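Local structure of soluble lytic murein transglycosylase (1QSA) at residues M354-I368 / Y600-W614. The protein cleaves the glycosidic bonds between N-acetylmuramic acid and N-acetylglucosamine in peptidoglycan, with a 1,6-anhydro bond formed in the N-acetylmuramic acid. Residues are numbered along the deposited sequence; the frame is centred on the assembly and turned at random.
Sequences MVAAQRIGEEYELKI and YFMGDKPTLMSATEW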
loop_
_atom_site.group_PDB
_atom_site.type_symbol
_atom_site.label_atom_id
_atom_site.label_comp_id
_atom_site.label_asym_id
_atom_site.label_seq_id
_atom_site.Cartn_x
_atom_site.Cartn_y
_atom_site.Cartn_z
ATOM N N MET A 354 20.767 13.092 0.275
ATOM C CA MET A 354 20.579 14.545 0.367
ATOM C C MET A 354 20.946 15.094 1.756
ATOM O O MET A 354 21.459 16.215 1.879
ATOM C CB MET A 354 19.110 14.907 0.095
ATOM C CG MET A 354 18.612 14.633 -1.307
ATOM S SD MET A 354 16.846 15.055 -1.449
ATOM C CE MET A 354 16.520 14.448 -3.099
ATOM N N VAL A 355 20.657 14.309 2.793
ATOM C CA VAL A 355 21.013 14.685 4.152
ATOM C C VAL A 355 22.549 14.772 4.210
ATOM O O VAL A 355 23.115 15.732 4.760
ATOM C CB VAL A 355 20.563 13.628 5.192
ATOM C CG1 VAL A 355 21.229 13.906 6.533
ATOM C CG2 VAL A 355 19.043 13.648 5.382
ATOM N N ALA A 356 23.201 13.770 3.632
ATOM C CA ALA A 356 24.657 13.678 3.620
ATOM C C ALA A 356 25.284 14.922 3.014
ATOM O O ALA A 356 26.211 15.488 3.591
ATOM C CB ALA A 356 25.113 12.407 2.892
ATOM N N ALA A 357 24.753 15.361 1.872
ATOM C CA ALA A 357 25.247 16.559 1.200
ATOM C C ALA A 357 25.092 17.799 2.095
ATOM O O ALA A 357 26.040 18.574 2.256
ATOM C CB ALA A 357 24.511 16.757 -0.115
ATOM N N GLN A 358 23.908 17.981 2.691
ATOM C CA GLN A 358 23.679 19.124 3.566
ATOM C C GLN A 358 24.580 19.065 4.813
ATOM O O GLN A 358 25.105 20.087 5.240
ATOM C CB GLN A 358 22.199 19.225 3.971
ATOM C CG GLN A 358 21.880 20.506 4.752
ATOM C CD GLN A 358 20.430 20.981 4.624
ATOM O OE1 GLN A 358 19.594 20.325 3.999
ATOM N NE2 GLN A 358 20.128 22.118 5.244
ATOM N N ARG A 359 24.805 17.866 5.344
ATOM C CA ARG A 359 25.650 17.702 6.532
ATOM C C ARG A 359 27.076 18.205 6.290
ATOM O O ARG A 359 27.619 18.932 7.119
ATOM C CB ARG A 359 25.663 16.241 7.007
ATOM C CG ARG A 359 26.505 15.992 8.279
ATOM C CD ARG A 359 25.939 16.793 9.449
ATOM N NE ARG A 359 26.775 16.770 10.658
ATOM C CZ ARG A 359 26.754 15.801 11.565
ATOM N NH1 ARG A 359 26.032 14.707 11.362
ATOM N NH2 ARG A 359 27.525 15.899 12.651
ATOM N N ILE A 360 27.666 17.873 5.143
ATOM C CA ILE A 360 29.032 18.338 4.873
ATOM C C ILE A 360 29.142 19.645 4.086
ATOM O O ILE A 360 30.235 20.035 3.672
ATOM C CB ILE A 360 29.898 17.254 4.221
ATOM C CG1 ILE A 360 29.305 16.811 2.881
ATOM C CG2 ILE A 360 30.057 16.088 5.179
ATOM C CD1 ILE A 360 30.060 15.653 2.262
ATOM N N GLY A 361 28.011 20.316 3.887
ATOM C CA GLY A 361 27.999 21.587 3.188
ATOM C C GLY A 361 28.298 21.564 1.706
ATOM O O GLY A 361 28.829 22.534 1.162
ATOM N N GLU A 362 27.969 20.457 1.048
ATOM C CA GLU A 362 28.191 20.333 -0.385
ATOM C C GLU A 362 26.854 20.274 -1.118
ATOM O O GLU A 362 25.839 19.882 -0.549
ATOM C CB GLU A 362 29.044 19.100 -0.689
ATOM C CG GLU A 362 30.488 19.245 -0.216
ATOM C CD GLU A 362 31.303 17.976 -0.370
ATOM O OE1 GLU A 362 31.041 17.192 -1.306
ATOM O OE2 GLU A 362 32.217 17.765 0.450
ATOM N N GLU A 363 26.837 20.747 -2.355
ATOM C CA GLU A 363 25.612 20.728 -3.141
ATOM C C GLU A 363 25.329 19.305 -3.620
ATOM O O GLU A 363 26.236 18.599 -4.065
ATOM C CB GLU A 363 25.731 21.693 -4.324
ATOM C CG GLU A 363 24.487 21.764 -5.184
ATOM C CD GLU A 363 24.394 23.041 -6.009
ATOM O OE1 GLU A 363 25.375 23.378 -6.711
ATOM O OE2 GLU A 363 23.328 23.698 -5.952
ATOM N N TYR A 364 24.089 18.860 -3.444
ATOM C CA TYR A 364 23.704 17.522 -3.875
ATOM C C TYR A 364 23.554 17.500 -5.400
ATOM O O TYR A 364 22.982 18.418 -5.986
ATOM C CB TYR A 364 22.388 17.105 -3.211
ATOM C CG TYR A 364 21.899 15.753 -3.667
ATOM C CD1 TYR A 364 22.494 14.586 -3.204
ATOM C CD2 TYR A 364 20.870 15.642 -4.600
ATOM C CE1 TYR A 364 22.084 13.333 -3.661
ATOM C CE2 TYR A 364 20.451 14.399 -5.061
ATOM C CZ TYR A 364 21.065 13.251 -4.591
ATOM O OH TYR A 364 20.692 12.018 -5.070
ATOM N N GLU A 365 24.097 16.462 -6.028
ATOM C CA GLU A 365 24.018 16.311 -7.477
ATOM C C GLU A 365 22.905 15.357 -7.878
ATOM O O GLU A 365 22.942 14.171 -7.552
ATOM C CB GLU A 365 25.345 15.809 -8.043
ATOM C CG GLU A 365 26.478 16.825 -7.966
ATOM C CD GLU A 365 27.767 16.320 -8.591
ATOM O OE1 GLU A 365 28.052 15.105 -8.486
ATOM O OE2 GLU A 365 28.499 17.141 -9.190
ATOM N N LEU A 366 21.901 15.887 -8.563
ATOM C CA LEU A 366 20.794 15.070 -9.025
ATOM C C LEU A 366 21.203 14.313 -10.275
ATOM O O LEU A 366 21.725 14.904 -11.216
ATOM C CB LEU A 366 19.584 15.937 -9.372
ATOM C CG LEU A 366 18.713 16.513 -8.262
ATOM C CD1 LEU A 366 17.512 17.187 -8.888
ATOM C CD2 LEU A 366 18.242 15.387 -7.386
ATOM N N LYS A 367 21.025 13.002 -10.259
ATOM C CA LYS A 367 21.325 12.199 -11.434
ATOM C C LYS A 367 20.014 12.157 -12.215
ATOM O O LYS A 367 18.992 11.700 -11.698
ATOM C CB LYS A 367 21.759 10.783 -11.057
ATOM C CG LYS A 367 21.902 9.867 -12.264
ATOM C CD LYS A 367 22.519 8.529 -11.900
ATOM C CE LYS A 367 22.512 7.577 -13.087
ATOM N NZ LYS A 367 23.174 8.148 -14.298
ATOM N N ILE A 368 20.021 12.710 -13.425
ATOM C CA ILE A 368 18.814 12.711 -14.253
ATOM C C ILE A 368 19.049 12.013 -15.593
ATOM O O ILE A 368 19.743 12.546 -16.459
ATOM C CB ILE A 368 18.304 14.153 -14.522
ATOM C CG1 ILE A 368 18.094 14.892 -13.197
ATOM C CG2 ILE A 368 16.979 14.122 -15.299
ATOM C CD1 ILE A 368 17.728 16.346 -13.344
ATOM N N TYR A 600 14.107 21.774 -7.803
ATOM C CA TYR A 600 15.053 21.683 -8.905
ATOM C C TYR A 600 14.374 21.964 -10.246
ATOM O O TYR A 600 14.856 22.792 -11.029
ATOM C CB TYR A 600 15.742 20.312 -8.945
ATOM C CG TYR A 600 16.654 20.172 -10.143
ATOM C CD1 TYR A 600 17.947 20.689 -10.117
ATOM C CD2 TYR A 600 16.199 19.579 -11.324
ATOM C CE1 TYR A 600 18.764 20.621 -11.243
ATOM C CE2 TYR A 600 17.007 19.513 -12.454
ATOM C CZ TYR A 600 18.283 20.034 -12.403
ATOM O OH TYR A 600 19.088 19.962 -13.515
ATOM N N PHE A 601 13.254 21.288 -10.507
ATOM C CA PHE A 601 12.544 21.473 -11.764
ATOM C C PHE A 601 11.890 22.844 -11.910
ATOM O O PHE A 601 11.535 23.250 -13.015
ATOM C CB PHE A 601 11.571 20.313 -12.006
ATOM C CG PHE A 601 12.266 19.020 -12.320
ATOM C CD1 PHE A 601 13.086 18.911 -13.449
ATOM C CD2 PHE A 601 12.144 17.922 -11.475
ATOM C CE1 PHE A 601 13.781 17.728 -13.726
ATOM C CE2 PHE A 601 12.833 16.734 -11.743
ATOM C CZ PHE A 601 13.657 16.635 -12.870
ATOM N N MET A 602 11.776 23.573 -10.802
ATOM C CA MET A 602 11.220 24.920 -10.821
ATOM C C MET A 602 12.344 25.966 -10.916
ATOM O O MET A 602 12.086 27.171 -10.894
ATOM C CB MET A 602 10.382 25.174 -9.573
ATOM C CG MET A 602 9.102 24.365 -9.535
ATOM S SD MET A 602 8.220 24.661 -8.004
ATOM C CE MET A 602 7.063 23.333 -8.050
ATOM N N GLY A 603 13.587 25.495 -10.982
ATOM C CA GLY A 603 14.727 26.395 -11.100
ATOM C C GLY A 603 15.331 26.917 -9.809
ATOM O O GLY A 603 16.097 27.888 -9.833
ATOM N N ASP A 604 14.984 26.295 -8.683
ATOM C CA ASP A 604 15.504 26.697 -7.380
ATOM C C ASP A 604 16.515 25.686 -6.847
ATOM O O ASP A 604 16.614 24.571 -7.351
ATOM C CB ASP A 604 14.363 26.855 -6.377
ATOM C CG ASP A 604 13.342 27.884 -6.816
ATOM O OD1 ASP A 604 13.735 28.990 -7.249
ATOM O OD2 ASP A 604 12.138 27.584 -6.730
ATOM N N LYS A 605 17.279 26.098 -5.839
ATOM C CA LYS A 605 18.298 25.257 -5.214
ATOM C C LYS A 605 17.618 24.154 -4.404
ATOM O O LYS A 605 16.857 24.426 -3.474
ATOM C CB LYS A 605 19.185 26.124 -4.318
ATOM C CG LYS A 605 20.418 25.431 -3.763
ATOM C CD LYS A 605 21.343 26.452 -3.100
ATOM C CE LYS A 605 22.482 25.781 -2.337
ATOM N NZ LYS A 605 23.290 24.842 -3.175
ATOM N N PRO A 606 17.926 22.889 -4.711
ATOM C CA PRO A 606 17.299 21.780 -3.984
ATOM C C PRO A 606 17.863 21.353 -2.622
ATOM O O PRO A 606 17.832 20.172 -2.300
ATOM C CB PRO A 606 17.336 20.649 -5.007
ATOM C CG PRO A 606 18.617 20.885 -5.737
ATOM C CD PRO A 606 18.764 22.398 -5.825
ATOM N N THR A 607 18.314 22.302 -1.802
ATOM C CA THR A 607 18.844 21.964 -0.475
ATOM C C THR A 607 17.729 21.232 0.281
ATOM O O THR A 607 16.583 21.658 0.252
ATOM C CB THR A 607 19.264 23.228 0.299
ATOM O OG1 THR A 607 20.149 24.010 -0.521
ATOM C CG2 THR A 607 19.990 22.848 1.608
ATOM N N LEU A 608 18.062 20.141 0.955
ATOM C CA LEU A 608 17.040 19.347 1.639
ATOM C C LEU A 608 16.165 20.054 2.668
ATOM O O LEU A 608 14.942 19.861 2.692
ATOM C CB LEU A 608 17.665 18.102 2.270
ATOM C CG LEU A 608 16.628 17.143 2.873
ATOM C CD1 LEU A 608 15.835 16.465 1.760
ATOM C CD2 LEU A 608 17.325 16.120 3.755
ATOM N N MET A 609 16.801 20.803 3.563
ATOM C CA MET A 609 16.086 21.520 4.616
ATOM C C MET A 609 16.495 22.984 4.661
ATOM O O MET A 609 17.608 23.350 4.260
ATOM C CB MET A 609 16.383 20.897 5.997
ATOM C CG MET A 609 15.987 19.427 6.126
ATOM S SD MET A 609 16.083 18.860 7.829
ATOM C CE MET A 609 16.132 17.095 7.633
ATOM N N SER A 610 15.593 23.816 5.169
ATOM C CA SER A 610 15.877 25.240 5.339
ATOM C C SER A 610 16.842 25.342 6.523
ATOM O O SER A 610 16.979 24.396 7.308
ATOM C CB SER A 610 14.589 26.010 5.658
ATOM O OG SER A 610 14.104 25.714 6.960
ATOM N N ALA A 611 17.514 26.478 6.660
ATOM C CA ALA A 611 18.446 26.662 7.775
ATOM C C ALA A 611 17.697 26.507 9.099
ATOM O O ALA A 611 18.205 25.905 10.037
ATOM C CB ALA A 611 19.076 28.046 7.705
ATOM N N THR A 612 16.465 27.008 9.144
ATOM C CA THR A 612 15.651 26.924 10.355
ATOM C C THR A 612 15.275 25.480 10.698
ATOM O O THR A 612 15.415 25.048 11.848
ATOM C CB THR A 612 14.411 27.828 10.243
ATOM O OG1 THR A 612 14.849 29.194 10.122
ATOM C CG2 THR A 612 13.536 27.702 11.480
ATOM N N GLU A 613 14.848 24.718 9.698
ATOM C CA GLU A 613 14.496 23.319 9.922
ATOM C C GLU A 613 15.734 22.525 10.339
ATOM O O GLU A 613 15.687 21.712 11.274
ATOM C CB GLU A 613 13.920 22.713 8.638
ATOM C CG GLU A 613 12.532 23.231 8.276
ATOM C CD GLU A 613 12.130 22.897 6.845
ATOM O OE1 GLU A 613 13.020 22.637 6.016
ATOM O OE2 GLU A 613 10.919 22.913 6.540
ATOM N N TRP A 614 16.834 22.742 9.621
ATOM C CA TRP A 614 18.091 22.039 9.873
ATOM C C TRP A 614 18.684 22.278 11.262
ATOM O O TRP A 614 19.225 21.353 11.869
ATOM C CB TRP A 614 19.127 22.438 8.810
ATOM C CG TRP A 614 20.434 21.676 8.867
ATOM C CD1 TRP A 614 21.635 22.115 9.381
ATOM C CD2 TRP A 614 20.675 20.358 8.363
ATOM N NE1 TRP A 614 22.599 21.145 9.224
ATOM C CE2 TRP A 614 22.044 20.058 8.600
ATOM C CE3 TRP A 614 19.876 19.403 7.732
ATOM C CZ2 TRP A 614 22.623 18.839 8.224
ATOM C CZ3 TRP A 614 20.453 18.185 7.356
ATOM C CH2 TRP A 614 21.816 17.919 7.605
HETATM O O HOH W 1 20.831 18.570 0.448
HETATM O O HOH W 2 21.626 17.944 -12.555
#
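Gln358 grips Met609 with both ends of its amide, joining the last turn of helix 351-359, in the all-helical superhelix of Slt70, to the C-terminal end of the chain that follows helix 582-601. Met609 N donates to Gln358 OE1 at 2.9 Å, in the carbonyl plane and on a lone pair. Gln358 NE2 gives the return bond to Met609 O at 3.0 Å, approaching from above the carbonyl plane rather than along a lone pair. The same amide stacks on Trp614, the two planes only 8° apart, and Gln358 CG sits 3.6 Å from the centroid of the six-membered ring, almost on its normal, a CH-pi contact. This placement follows from a chain extended beyond CG, with CG anti to the backbone N (chi1 -173°). With alanine in place of Gln358, Met609 N and O would probably lose these two partners, and the indole the amide stacked on it.

Beside it, Leu608 wedges against the helix: its CD2 presses on Val355 CG2 at a tight 3.4 Å. A water bridges Met354 O and Leu608 N.

Farther along, Lys605 NZ forms a salt bridge with Glu363 OE2, though as a hydrogen bond it is weak. Leu366 CD1 lies over one face of Tyr600, 3.8 Å from the ring centroid, and Leu445 of helix 445-448 touches Leu366, Ile368 and Phe601.

In the second shell, a capping box starts helix 611-615, which carries Trp614: Glu613 N donates to Ser610 OG, and Ser610 N answers to Glu613 OE1, 3.0 Å away in a nearly straight bond (176°). That carboxylate oxygen also forms a salt bridge with Arg545, whose NH2 in addition hydrogen-bonds Leu608 O.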